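PDB 3EZS: aminotransferase AspB from Helicobacter pylori 26695, which probably binds pyridoxal 5'-phosphate and transfers amino groups between amino acids and keto acids, as expected of a class I and II aminotransferase. Local coordinates for residues D187-N192 against F220-V225; E175-V180 against L209-L214; P109-P114 against V155-L160; G168-L173 against P204-L209; L89-V94 against I226-K231. All coordinates share one frame; numbering follows the deposited sequence.

Following the chain from the N terminus, 89-94 opens first and its partner 226-231 comes last, so interaction 5 closes the longest loop and encloses all the others. Within it, 109-114 pairs with 155-160 to close interaction 3 before anything further begins. Then 168-173, 175-180 and 187-192 open in turn, and 204-209, 209-214 and 220-225 close them in the same order, so interactions 4, 2 and 1 cross one another. Interactions 1 and 3 build neighbouring parallel strands of the central sheet, while 2 and 4 lay helices 173-186 and 208-214, with their entry loops, over one of its faces. Interaction 5 ties strand 223-228 to helix 92-102 around a phosphate ion.

Interaction 1 of 5, residues D187-N192 against F220-V225; sequences DFILIN and FKNVLV
D187 and N222 face each other where the two parallel strands of a beta-alpha-beta unit begin, the unit running strand 189-193, helix 208-214, strand 223-228. Their side chains meet at about a right angle, yet carboxylate and amide are nearly coplanar, their planes 13° apart. N222 ND2 gives a straight bond (3.0 Å) to the anti lone pair of D187 OD1, and that oxygen lies in the plane of the N222 amide; ND2 also makes a weak second bond to F188 O. K221 adds a long salt bridge to the same carboxylate. N222 can reach back like this because its CG stands beside its own backbone N (chi1 -73°), and that places CG 3.9 Å from I189 CD1, the two side chains crossing at about a right angle.

Further along, side chains alternate. I191 and L224 share one face, CG1 against CB at 4.3 Å. L190 and V223 lie on the other, where helix 173-186 covers L190 through W179 and A183, and helix 208-214 covers V223 through L208 and C212. The ladder pairs L224 N with L190 O and N192 N with L224 O, and it starts where L190 N gives to N222 O at 2.8 Å.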
# COMPACT_ATOMS: atom_id res chain seq x y z
N ASP A 187 10.45 -18.05 -22.75
CA ASP A 187 10.91 -16.86 -22.03
C ASP A 187 9.78 -15.89 -21.64
O ASP A 187 9.75 -14.73 -22.07
CB ASP A 187 12.03 -16.14 -22.81
CG ASP A 187 12.82 -15.15 -21.93
OD1 ASP A 187 12.78 -15.27 -20.68
OD2 ASP A 187 13.51 -14.28 -22.49
N PHE A 188 8.80 -16.39 -20.87
CA PHE A 188 7.78 -15.53 -20.26
C PHE A 188 7.85 -15.68 -18.74
O PHE A 188 8.44 -16.64 -18.23
CB PHE A 188 6.36 -15.76 -20.80
CG PHE A 188 5.84 -17.14 -20.63
CD1 PHE A 188 5.30 -17.56 -19.43
CD2 PHE A 188 5.83 -18.03 -21.72
CE1 PHE A 188 4.80 -18.85 -19.28
CE2 PHE A 188 5.32 -19.33 -21.58
CZ PHE A 188 4.80 -19.74 -20.36
N ILE A 189 7.28 -14.71 -18.03
CA ILE A 189 7.25 -14.70 -16.58
C ILE A 189 6.03 -15.50 -16.11
O ILE A 189 4.93 -15.31 -16.62
CB ILE A 189 7.21 -13.26 -16.01
CG1 ILE A 189 8.41 -12.45 -16.50
CG2 ILE A 189 7.11 -13.29 -14.46
CD1 ILE A 189 9.74 -13.12 -16.30
N LEU A 190 6.24 -16.38 -15.14
CA LEU A 190 5.21 -17.27 -14.62
C LEU A 190 5.03 -17.08 -13.12
O LEU A 190 5.98 -17.23 -12.37
CB LEU A 190 5.61 -18.72 -14.88
CG LEU A 190 4.64 -19.83 -14.41
CD1 LEU A 190 3.31 -19.80 -15.17
CD2 LEU A 190 5.33 -21.18 -14.55
N ILE A 191 3.80 -16.79 -12.69
CA ILE A 191 3.49 -16.59 -11.27
C ILE A 191 2.37 -17.53 -10.83
O ILE A 191 1.45 -17.78 -11.58
CB ILE A 191 2.92 -15.15 -11.03
CG1 ILE A 191 3.98 -14.08 -11.32
CG2 ILE A 191 2.39 -14.98 -9.61
CD1 ILE A 191 3.36 -12.66 -11.32
N ASN A 192 2.46 -18.04 -9.61
CA ASN A 192 1.34 -18.75 -9.03
C ASN A 192 0.87 -18.00 -7.78
O ASN A 192 1.66 -17.69 -6.88
CB ASN A 192 1.67 -20.21 -8.69
CG ASN A 192 0.43 -21.02 -8.27
OD1 ASN A 192 -0.69 -20.73 -8.68
ND2 ASN A 192 0.65 -22.06 -7.47
N PHE A 220 15.09 -20.43 -9.79
CA PHE A 220 13.73 -19.92 -9.95
C PHE A 220 13.62 -18.83 -11.03
O PHE A 220 12.80 -17.92 -10.90
CB PHE A 220 13.16 -19.41 -8.62
CG PHE A 220 13.41 -20.33 -7.46
CD1 PHE A 220 12.88 -21.62 -7.47
CD2 PHE A 220 14.14 -19.90 -6.35
CE1 PHE A 220 13.10 -22.50 -6.40
CE2 PHE A 220 14.35 -20.77 -5.27
CZ PHE A 220 13.83 -22.08 -5.30
N LYS A 221 14.45 -18.93 -12.06
CA LYS A 221 14.43 -18.02 -13.20
C LYS A 221 13.03 -17.95 -13.82
O LYS A 221 12.42 -19.00 -14.07
CB LYS A 221 15.42 -18.47 -14.27
CG LYS A 221 15.44 -17.60 -15.53
CD LYS A 221 16.57 -18.02 -16.48
CE LYS A 221 16.67 -17.12 -17.73
NZ LYS A 221 15.55 -17.30 -18.70
N ASN A 222 12.56 -16.72 -14.04
CA ASN A 222 11.24 -16.42 -14.61
C ASN A 222 10.02 -16.82 -13.75
O ASN A 222 8.88 -16.67 -14.19
CB ASN A 222 11.08 -17.05 -16.01
CG ASN A 222 11.89 -16.34 -17.08
OD1 ASN A 222 12.83 -15.61 -16.79
ND2 ASN A 222 11.50 -16.55 -18.33
N VAL A 223 10.26 -17.30 -12.53
CA VAL A 223 9.17 -17.87 -11.71
C VAL A 223 9.08 -17.25 -10.31
O VAL A 223 10.09 -17.02 -9.63
CB VAL A 223 9.33 -19.40 -11.62
CG1 VAL A 223 8.24 -20.04 -10.74
CG2 VAL A 223 9.34 -20.03 -13.03
N LEU A 224 7.83 -17.00 -9.90
CA LEU A 224 7.49 -16.38 -8.63
C LEU A 224 6.18 -16.94 -8.07
O LEU A 224 5.31 -17.37 -8.81
CB LEU A 224 7.34 -14.86 -8.82
CG LEU A 224 8.58 -14.09 -9.31
CD1 LEU A 224 8.19 -13.00 -10.24
CD2 LEU A 224 9.47 -13.59 -8.18
N VAL A 225 6.08 -16.96 -6.75
CA VAL A 225 4.90 -17.45 -6.04
C VAL A 225 4.53 -16.35 -5.06
O VAL A 225 5.40 -15.69 -4.51
CB VAL A 225 5.15 -18.81 -5.31
CG1 VAL A 225 5.45 -19.96 -6.31
CG2 VAL A 225 6.26 -18.69 -4.28

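Interaction 2 of 5, residues E175-V180 against L209-L214; sequences ELISWV and LEACML
A211 is the point where the two helices meet: its CB is pushed against helix 173-186 with L176 CB 3.5 Å away, I177 CG1 at 3.7 Å and V180 CG2 at 4.1 Å. The methyl therefore touches residues on successive turns of the partner helix at once. To one side of it V180 CG2 also reaches C212 SG at 3.9 Å; V180 has CG1 anti to its backbone N (chi1 166°), leaving CG2 beside that N and turned to the sulfur. To the other side, I177 stretches its CD1 to L214 CB, again 3.9 Å away, the two chains passing at a slant.

Behind this first shell, C212 packs on V223 and so presses on the sheet, L176 leans on L171, and L214 rests on L173. E175 and E210, each three residues past its N-cap serine, accept from the backbone N of S172 and S207, as in a capping box. The segment axes come within 8.4 Å and cross at -71°. With no hydrogen bond between the segments and the side-chain contacts all apolar, the angle is probably set by shape, and the small A211 side chain probably allows the close approach.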
# COMPACT_ATOMS: atom_id res chain seq x y z
N GLU A 175 2.20 -31.16 -13.52
CA GLU A 175 1.56 -30.08 -14.28
C GLU A 175 2.36 -28.80 -14.13
O GLU A 175 2.60 -28.10 -15.11
CB GLU A 175 0.10 -29.87 -13.83
CG GLU A 175 -0.77 -31.02 -14.27
CD GLU A 175 -2.21 -30.93 -13.84
OE1 GLU A 175 -2.53 -30.83 -12.64
OE2 GLU A 175 -3.05 -31.05 -14.74
N LEU A 176 2.78 -28.50 -12.90
CA LEU A 176 3.57 -27.29 -12.62
C LEU A 176 4.92 -27.35 -13.32
O LEU A 176 5.42 -26.34 -13.80
CB LEU A 176 3.75 -27.07 -11.10
CG LEU A 176 2.49 -26.76 -10.24
CD1 LEU A 176 2.78 -26.86 -8.76
CD2 LEU A 176 1.89 -25.41 -10.55
N ILE A 177 5.50 -28.55 -13.39
CA ILE A 177 6.80 -28.76 -14.07
C ILE A 177 6.70 -28.39 -15.55
O ILE A 177 7.59 -27.71 -16.08
CB ILE A 177 7.32 -30.20 -13.88
CG1 ILE A 177 7.82 -30.39 -12.44
CG2 ILE A 177 8.47 -30.51 -14.85
CD1 ILE A 177 8.07 -31.90 -12.03
N SER A 178 5.61 -28.81 -16.20
CA SER A 178 5.36 -28.48 -17.61
C SER A 178 5.31 -26.98 -17.82
O SER A 178 5.89 -26.47 -18.78
CB SER A 178 4.06 -29.09 -18.11
OG SER A 178 4.12 -30.50 -18.09
N TRP A 179 4.63 -26.27 -16.92
CA TRP A 179 4.54 -24.82 -17.01
C TRP A 179 5.90 -24.17 -16.84
O TRP A 179 6.22 -23.23 -17.56
CB TRP A 179 3.56 -24.24 -15.99
CG TRP A 179 2.13 -24.27 -16.41
CD1 TRP A 179 1.16 -25.09 -15.94
CD2 TRP A 179 1.51 -23.43 -17.40
NE1 TRP A 179 -0.02 -24.82 -16.56
CE2 TRP A 179 0.15 -23.80 -17.46
CE3 TRP A 179 1.96 -22.39 -18.21
CZ2 TRP A 179 -0.76 -23.17 -18.31
CZ3 TRP A 179 1.05 -21.77 -19.08
CH2 TRP A 179 -0.29 -22.16 -19.11
N VAL A 180 6.71 -24.65 -15.90
CA VAL A 180 8.03 -24.08 -15.70
C VAL A 180 8.85 -24.23 -16.99
O VAL A 180 9.48 -23.27 -17.45
CB VAL A 180 8.77 -24.73 -14.49
CG1 VAL A 180 10.26 -24.39 -14.50
CG2 VAL A 180 8.11 -24.31 -13.18
N LEU A 209 7.46 -23.49 -6.84
CA LEU A 209 8.93 -23.49 -6.64
C LEU A 209 9.46 -24.92 -6.44
O LEU A 209 10.65 -25.19 -6.71
CB LEU A 209 9.38 -22.55 -5.51
CG LEU A 209 9.04 -21.05 -5.62
CD1 LEU A 209 9.89 -20.23 -4.63
CD2 LEU A 209 9.25 -20.53 -7.04
N GLU A 210 8.60 -25.83 -5.99
CA GLU A 210 9.00 -27.25 -5.90
C GLU A 210 9.19 -27.83 -7.31
O GLU A 210 10.07 -28.67 -7.55
CB GLU A 210 7.96 -28.09 -5.17
CG GLU A 210 7.71 -27.69 -3.73
CD GLU A 210 6.67 -28.63 -3.07
OE1 GLU A 210 6.94 -29.83 -3.02
OE2 GLU A 210 5.61 -28.17 -2.60
N ALA A 211 8.34 -27.41 -8.24
CA ALA A 211 8.44 -27.83 -9.64
C ALA A 211 9.76 -27.34 -10.23
O ALA A 211 10.41 -28.03 -11.02
CB ALA A 211 7.23 -27.29 -10.44
N CYS A 212 10.14 -26.14 -9.83
CA CYS A 212 11.38 -25.53 -10.26
C CYS A 212 12.58 -26.38 -9.88
O CYS A 212 13.48 -26.57 -10.69
CB CYS A 212 11.51 -24.12 -9.68
SG CYS A 212 10.55 -22.85 -10.55
N MSE A 213 12.59 -26.86 -8.64
CA MSE A 213 13.68 -27.69 -8.14
C MSE A 213 13.79 -28.97 -8.97
O MSE A 213 14.90 -29.41 -9.28
CB MSE A 213 13.45 -28.08 -6.68
CG MSE A 213 13.32 -26.94 -5.69
SE MSE A 213 14.82 -25.75 -5.62
CE MSE A 213 16.18 -27.01 -5.00
N LEU A 214 12.65 -29.55 -9.34
CA LEU A 214 12.61 -30.80 -10.11
C LEU A 214 12.73 -30.62 -11.63
O LEU A 214 12.85 -31.62 -12.34
CB LEU A 214 11.32 -31.58 -9.81
CG LEU A 214 11.19 -32.14 -8.39
CD1 LEU A 214 9.77 -32.57 -8.13
CD2 LEU A 214 12.18 -33.29 -8.15

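Interaction 3 of 5, residues P109-P114 against V155-L160; sequences PTIAYP and VDLVIL
T110 and D156 grip each other through polar bonds in both directions. T110 N gives to D156 OD2 at 2.9 Å, meeting it on the anti side and 22° out of the carboxylate plane, while D156 N returns a bond to T110 O at 3.0 Å. A water probably donates to D156 OD2 and lies 3.2 Å from T110 OG1. L157 N adds a weak bond to T110 O. Beyond them the ladder turns regular, with A112 N to L157 O and I159 N to A112 O both at 2.9 Å.

This is a parallel pair inside the mixed, largely parallel seven-stranded sheet of the large domain, as in fold type I PLP enzymes, strand 157-160 lying between 110-115 and 189-193.

Apolar contacts follow the faces. A112 CB sits against V155 CG2 (3.8 Å) and V158 CG2 (4.0 Å); I111 CG2 lies 4.2 Å from I159 CD1 and reaches L157 CD2 too. Of the Y113 side chain, CB is what meets I159. Its CG stands between backbone N and carbonyl carbon (chi1 50°), and the ring leads away to an edge-to-face contact with F117, its OH bonded to S132 OG.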
# COMPACT_ATOMS: atom_id res chain seq x y z
N PRO A 109 1.87 -5.27 -24.03
CA PRO A 109 2.08 -6.48 -23.25
C PRO A 109 0.85 -7.37 -23.23
O PRO A 109 -0.26 -6.89 -23.40
CB PRO A 109 2.41 -5.95 -21.86
CG PRO A 109 1.75 -4.61 -21.79
CD PRO A 109 1.81 -4.06 -23.18
N THR A 110 1.07 -8.68 -23.06
CA THR A 110 0.00 -9.67 -23.03
C THR A 110 0.10 -10.52 -21.77
O THR A 110 1.14 -11.11 -21.50
CB THR A 110 0.09 -10.61 -24.22
OG1 THR A 110 0.09 -9.84 -25.44
CG2 THR A 110 -1.09 -11.60 -24.19
N ILE A 111 -0.99 -10.57 -21.00
CA ILE A 111 -1.02 -11.32 -19.77
C ILE A 111 -2.03 -12.46 -19.91
O ILE A 111 -3.09 -12.29 -20.52
CB ILE A 111 -1.39 -10.41 -18.59
CG1 ILE A 111 -0.37 -9.27 -18.44
CG2 ILE A 111 -1.48 -11.21 -17.29
CD1 ILE A 111 -0.74 -8.27 -17.30
N ALA A 112 -1.69 -13.64 -19.37
CA ALA A 112 -2.60 -14.79 -19.40
C ALA A 112 -3.01 -15.12 -17.98
O ALA A 112 -2.20 -15.04 -17.06
CB ALA A 112 -1.97 -16.00 -20.06
N TYR A 113 -4.28 -15.44 -17.79
CA TYR A 113 -4.79 -15.89 -16.49
C TYR A 113 -6.05 -16.73 -16.70
O TYR A 113 -6.68 -16.63 -17.75
CB TYR A 113 -5.01 -14.72 -15.50
CG TYR A 113 -5.80 -13.54 -16.03
CD1 TYR A 113 -5.17 -12.51 -16.72
CD2 TYR A 113 -7.17 -13.42 -15.78
CE1 TYR A 113 -5.89 -11.41 -17.18
CE2 TYR A 113 -7.89 -12.32 -16.24
CZ TYR A 113 -7.24 -11.33 -16.94
OH TYR A 113 -7.95 -10.23 -17.40
N PRO A 114 -6.42 -17.56 -15.70
CA PRO A 114 -7.60 -18.41 -15.93
C PRO A 114 -8.94 -17.66 -15.91
O PRO A 114 -9.00 -16.47 -15.55
CB PRO A 114 -7.53 -19.45 -14.80
CG PRO A 114 -6.22 -19.22 -14.10
CD PRO A 114 -5.84 -17.80 -14.37
N VAL A 155 2.60 -14.50 -25.24
CA VAL A 155 2.40 -14.10 -23.86
C VAL A 155 3.71 -13.65 -23.19
O VAL A 155 4.79 -14.14 -23.51
CB VAL A 155 1.69 -15.24 -23.05
CG1 VAL A 155 2.65 -16.40 -22.80
CG2 VAL A 155 1.14 -14.71 -21.73
N ASP A 156 3.58 -12.71 -22.27
CA ASP A 156 4.69 -12.13 -21.51
C ASP A 156 4.67 -12.52 -20.03
O ASP A 156 5.71 -12.57 -19.38
CB ASP A 156 4.61 -10.60 -21.60
CG ASP A 156 4.71 -10.09 -23.02
OD1 ASP A 156 5.64 -10.51 -23.73
OD2 ASP A 156 3.87 -9.24 -23.44
N LEU A 157 3.49 -12.74 -19.50
CA LEU A 157 3.30 -13.04 -18.10
C LEU A 157 2.11 -13.96 -17.99
O LEU A 157 1.08 -13.70 -18.61
CB LEU A 157 3.05 -11.74 -17.31
CG LEU A 157 2.66 -11.87 -15.83
CD1 LEU A 157 3.86 -12.37 -15.05
CD2 LEU A 157 2.18 -10.57 -15.25
N VAL A 158 2.27 -15.06 -17.26
CA VAL A 158 1.18 -16.00 -17.01
C VAL A 158 0.96 -16.08 -15.50
O VAL A 158 1.91 -16.28 -14.73
CB VAL A 158 1.45 -17.41 -17.55
CG1 VAL A 158 0.28 -18.36 -17.17
CG2 VAL A 158 1.67 -17.37 -19.06
N ILE A 159 -0.30 -15.91 -15.10
CA ILE A 159 -0.70 -15.98 -13.69
C ILE A 159 -1.57 -17.20 -13.49
O ILE A 159 -2.63 -17.32 -14.11
CB ILE A 159 -1.53 -14.76 -13.25
CG1 ILE A 159 -0.76 -13.46 -13.48
CG2 ILE A 159 -1.91 -14.88 -11.77
CD1 ILE A 159 -1.58 -12.22 -13.23
N LEU A 160 -1.11 -18.14 -12.67
CA LEU A 160 -1.88 -19.30 -12.29
C LEU A 160 -2.37 -19.05 -10.86
O LEU A 160 -1.83 -18.17 -10.15
CB LEU A 160 -1.05 -20.58 -12.33
CG LEU A 160 -0.37 -20.94 -13.66
CD1 LEU A 160 0.61 -22.10 -13.45
CD2 LEU A 160 -1.39 -21.25 -14.77
O HOH W 1 3.18 -9.40 -26.25

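Interaction 4 of 5, residues G168-L173 against P204-L209; sequences GRTLSL and PPPSLL. With EDO (1,2-ethanediol), chain D.
A single water joins L171 to P206, spending both protons on backbone carbonyls: it donates to L171 O at 2.8 Å and to P206 O at 2.9 Å. The direct contacts are van der Waals ones, with P205 and P206 on one side. P206 CG lies against backbone atoms, 3.6 Å from L171 O and close to L173 N, and P206 CB is met at 3.9 Å by CD1 of L173, whose chain comes in at a slant; L173 can do this because its CG lies anti to the backbone N (chi1 -159°). One residue earlier, P205 CB rests 3.7 Å from T170 CG2. The other branch of T170 is occupied within its own loop, where OG1 donates to G168 O.

Each loop ends as a helix start. S172 is the N-cap of helix 173-186, and S207 that of helix 208-214, its OG accepting from L209 N at 3.2 Å and also bonded to E194. At R169, a 1,2-ethanediol, likely carried over from the crystallisation medium, donates from O1 to R169 O and is held too by N161 N.

The contact thus joins the entrances of two helices. P206 and L208 lie on L176 of helix 173-186, L208 and S207 reach V225 of strand 223-228, and F72 and F76 of helix 62-76 cover S207.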
# COMPACT_ATOMS: atom_id res chain seq x y z
N GLY A 168 -11.36 -24.61 -6.98
CA GLY A 168 -10.61 -25.51 -6.12
C GLY A 168 -9.56 -26.33 -6.88
O GLY A 168 -8.76 -27.02 -6.25
N ARG A 169 -9.56 -26.26 -8.21
CA ARG A 169 -8.61 -27.02 -9.02
C ARG A 169 -7.19 -26.72 -8.62
O ARG A 169 -6.79 -25.55 -8.55
CB ARG A 169 -8.79 -26.70 -10.50
CG ARG A 169 -7.81 -27.44 -11.45
CD ARG A 169 -8.03 -28.95 -11.49
NE ARG A 169 -7.45 -29.54 -12.70
CZ ARG A 169 -6.19 -29.95 -12.84
NH1 ARG A 169 -5.31 -29.86 -11.86
NH2 ARG A 169 -5.80 -30.46 -14.00
N THR A 170 -6.43 -27.80 -8.38
CA THR A 170 -5.05 -27.72 -7.93
C THR A 170 -4.15 -28.49 -8.91
O THR A 170 -4.39 -29.65 -9.21
CB THR A 170 -4.92 -28.25 -6.47
OG1 THR A 170 -5.63 -27.37 -5.60
CG2 THR A 170 -3.47 -28.32 -5.98
N LEU A 171 -3.13 -27.82 -9.40
CA LEU A 171 -2.20 -28.41 -10.35
C LEU A 171 -1.20 -29.30 -9.62
O LEU A 171 -0.69 -28.95 -8.56
CB LEU A 171 -1.45 -27.30 -11.09
CG LEU A 171 -2.29 -26.33 -11.95
CD1 LEU A 171 -1.37 -25.28 -12.55
CD2 LEU A 171 -3.06 -27.05 -13.05
N SER A 172 -0.94 -30.46 -10.21
CA SER A 172 -0.01 -31.42 -9.66
C SER A 172 1.43 -30.94 -9.88
O SER A 172 1.69 -30.00 -10.62
CB SER A 172 -0.19 -32.77 -10.36
OG SER A 172 0.27 -32.69 -11.70
N LEU A 173 2.36 -31.63 -9.23
CA LEU A 173 3.77 -31.32 -9.37
C LEU A 173 4.15 -31.42 -10.85
O LEU A 173 4.82 -30.54 -11.40
CB LEU A 173 4.61 -32.30 -8.53
CG LEU A 173 6.02 -31.94 -8.10
CD1 LEU A 173 6.08 -30.58 -7.41
CD2 LEU A 173 6.56 -33.02 -7.18
N PRO A 204 -1.02 -32.02 1.21
CA PRO A 204 -0.80 -30.61 0.94
C PRO A 204 -0.50 -30.35 -0.54
O PRO A 204 0.16 -31.14 -1.17
CB PRO A 204 0.42 -30.25 1.80
CG PRO A 204 0.66 -31.42 2.70
CD PRO A 204 0.07 -32.60 2.03
N PRO A 205 -1.02 -29.25 -1.10
CA PRO A 205 -0.73 -28.96 -2.51
C PRO A 205 0.73 -28.52 -2.74
O PRO A 205 1.36 -27.93 -1.86
CB PRO A 205 -1.67 -27.80 -2.83
CG PRO A 205 -1.81 -27.09 -1.51
CD PRO A 205 -1.89 -28.21 -0.51
N PRO A 206 1.28 -28.80 -3.92
CA PRO A 206 2.66 -28.40 -4.14
C PRO A 206 2.83 -26.94 -4.55
O PRO A 206 1.93 -26.35 -5.19
CB PRO A 206 3.09 -29.31 -5.27
CG PRO A 206 1.84 -29.61 -6.04
CD PRO A 206 0.70 -29.50 -5.08
N SER A 207 3.95 -26.34 -4.15
CA SER A 207 4.28 -24.99 -4.61
C SER A 207 4.93 -25.10 -5.99
O SER A 207 5.57 -26.08 -6.31
CB SER A 207 5.28 -24.30 -3.69
OG SER A 207 5.71 -23.07 -4.23
N LEU A 208 4.75 -24.06 -6.80
CA LEU A 208 5.39 -23.97 -8.11
C LEU A 208 6.93 -23.94 -7.98
O LEU A 208 7.65 -24.31 -8.93
CB LEU A 208 4.85 -22.71 -8.84
CG LEU A 208 5.38 -22.31 -10.22
CD1 LEU A 208 5.22 -23.44 -11.27
CD2 LEU A 208 4.70 -21.01 -10.71
N LEU A 209 7.46 -23.49 -6.84
CA LEU A 209 8.93 -23.49 -6.64
C LEU A 209 9.46 -24.92 -6.44
O LEU A 209 10.65 -25.19 -6.71
CB LEU A 209 9.38 -22.55 -5.51
CG LEU A 209 9.04 -21.05 -5.62
CD1 LEU A 209 9.89 -20.23 -4.63
CD2 LEU A 209 9.25 -20.53 -7.04
C1 EDO D . -5.97 -24.30 -11.75
O1 EDO D . -5.10 -24.55 -10.63
C2 EDO D . -5.37 -23.20 -12.60
O2 EDO D . -4.94 -22.12 -11.79
O HOH W 2 -0.37 -26.74 -6.84

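Interaction 5 of 5, residues L89-V94 against I226-K231; sequences LGSREV and IHSLSK. With PO4 (phosphate ion), chain C.
H227 touches S91 only by its backbone, O lying 4.0 Å from S91 CB; its imidazole points elsewhere, with the F242 ring meeting it nearly parallel, planes about 10° apart, and E194 OE1 weakly bonded to NE2. Both oxygens of the E93 carboxylate have partners: OE2 takes L89 N through its anti lone pair and pairs with R257, and OE1 binds N97. The R92 guanidinium makes a weak bond to A258 O of the second subunit.

Between the segments sits a phosphate ion, in what looks like the site for the cofactor's phosphate group: fold type I aminotransferases bind it at such a helix start, beside an SxSK sequence like that of S228-K231. S91 N and S91 OG both give to its O1 at 2.9 Å, R92 N to O2, and S230 OG to O3 at 2.7 Å; R239 NH2 binds it as well. S228 OG also faces O1, but too closely for that distance to be trusted, and it accepts from S230 N in an ST turn. The N-terminal end of helix 92-102 points its dipole at the anion, which probably helps to stabilise its charge. I226 packs on the same segment, CG2 3.6 Å from S91 CB and CD1 3.8 Å from V94 CG1.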
# COMPACT_ATOMS: atom_id res chain seq x y z
N LEU A 89 2.57 -6.37 1.79
CA LEU A 89 1.42 -5.96 2.57
C LEU A 89 0.20 -6.77 2.14
O LEU A 89 -0.78 -6.23 1.64
CB LEU A 89 1.18 -4.45 2.39
CG LEU A 89 0.44 -3.77 3.53
CD1 LEU A 89 1.38 -3.77 4.76
CD2 LEU A 89 0.01 -2.37 3.17
N GLY A 90 0.24 -8.08 2.38
CA GLY A 90 -0.79 -8.99 1.89
C GLY A 90 -0.46 -9.37 0.46
O GLY A 90 0.60 -9.00 -0.06
N SER A 91 -1.34 -10.11 -0.20
CA SER A 91 -1.11 -10.51 -1.59
C SER A 91 -1.79 -9.59 -2.62
O SER A 91 -1.35 -9.50 -3.77
CB SER A 91 -1.57 -11.96 -1.80
OG SER A 91 -2.98 -12.09 -1.60
N ARG A 92 -2.86 -8.92 -2.22
CA ARG A 92 -3.65 -8.13 -3.16
C ARG A 92 -2.82 -7.10 -3.92
O ARG A 92 -2.88 -6.99 -5.13
CB ARG A 92 -4.80 -7.43 -2.44
CG ARG A 92 -5.78 -6.81 -3.40
CD ARG A 92 -6.82 -5.95 -2.73
NE ARG A 92 -7.75 -5.45 -3.75
CZ ARG A 92 -8.82 -6.11 -4.20
NH1 ARG A 92 -9.15 -7.31 -3.72
NH2 ARG A 92 -9.58 -5.55 -5.15
N GLU A 93 -2.07 -6.32 -3.17
CA GLU A 93 -1.24 -5.28 -3.77
C GLU A 93 -0.15 -5.83 -4.68
O GLU A 93 0.12 -5.26 -5.73
CB GLU A 93 -0.65 -4.41 -2.66
CG GLU A 93 0.24 -5.13 -1.62
CD GLU A 93 1.73 -4.95 -1.85
OE1 GLU A 93 2.16 -4.61 -2.96
OE2 GLU A 93 2.48 -5.14 -0.88
N VAL A 94 0.46 -6.96 -4.29
CA VAL A 94 1.52 -7.57 -5.07
C VAL A 94 0.95 -8.04 -6.40
O VAL A 94 1.57 -7.81 -7.44
CB VAL A 94 2.18 -8.81 -4.39
CG1 VAL A 94 3.46 -9.19 -5.15
CG2 VAL A 94 2.48 -8.58 -2.93
N ILE A 226 3.24 -16.16 -4.84
CA ILE A 226 2.72 -15.12 -3.97
C ILE A 226 1.93 -15.77 -2.82
O ILE A 226 1.05 -16.58 -3.06
CB ILE A 226 1.84 -14.13 -4.79
CG1 ILE A 226 2.73 -13.36 -5.77
CG2 ILE A 226 1.07 -13.16 -3.86
CD1 ILE A 226 2.00 -12.35 -6.66
N HIS A 227 2.26 -15.42 -1.59
CA HIS A 227 1.62 -16.00 -0.40
C HIS A 227 1.01 -14.92 0.47
O HIS A 227 1.36 -13.74 0.35
CB HIS A 227 2.62 -16.85 0.39
CG HIS A 227 2.98 -18.14 -0.29
ND1 HIS A 227 2.51 -19.36 0.15
CD2 HIS A 227 3.75 -18.40 -1.38
CE1 HIS A 227 2.99 -20.32 -0.63
NE2 HIS A 227 3.74 -19.77 -1.57
N SER A 228 0.06 -15.33 1.31
CA SER A 228 -0.63 -14.45 2.25
C SER A 228 -0.91 -15.19 3.54
O SER A 228 -1.12 -16.38 3.53
CB SER A 228 -1.96 -14.01 1.67
OG SER A 228 -2.71 -13.27 2.63
N LEU A 229 -0.97 -14.45 4.64
CA LEU A 229 -1.27 -15.00 5.97
C LEU A 229 -2.77 -14.97 6.33
O LEU A 229 -3.21 -15.59 7.29
CB LEU A 229 -0.54 -14.13 6.98
CG LEU A 229 -0.27 -14.65 8.38
CD1 LEU A 229 0.53 -15.96 8.31
CD2 LEU A 229 0.48 -13.58 9.16
N SER A 230 -3.54 -14.21 5.56
CA SER A 230 -4.93 -13.92 5.87
C SER A 230 -5.81 -15.11 6.18
O SER A 230 -6.54 -15.08 7.17
CB SER A 230 -5.56 -13.11 4.74
OG SER A 230 -4.80 -11.93 4.54
N LYS A 231 -5.76 -16.13 5.32
CA LYS A 231 -6.63 -17.32 5.49
C LYS A 231 -6.03 -18.33 6.43
O LYS A 231 -6.72 -18.88 7.30
CB LYS A 231 -6.95 -17.93 4.12
CG LYS A 231 -7.93 -17.04 3.35
CD LYS A 231 -7.80 -17.23 1.87
CE LYS A 231 -8.78 -16.33 1.11
NZ LYS A 231 -8.79 -14.92 1.56
P PO4 C . -4.85 -10.86 0.97
O1 PO4 C . -3.50 -11.47 1.21
O2 PO4 C . -4.72 -9.48 0.42
O3 PO4 C . -5.58 -10.76 2.27
O4 PO4 C . -5.57 -11.69 -0.05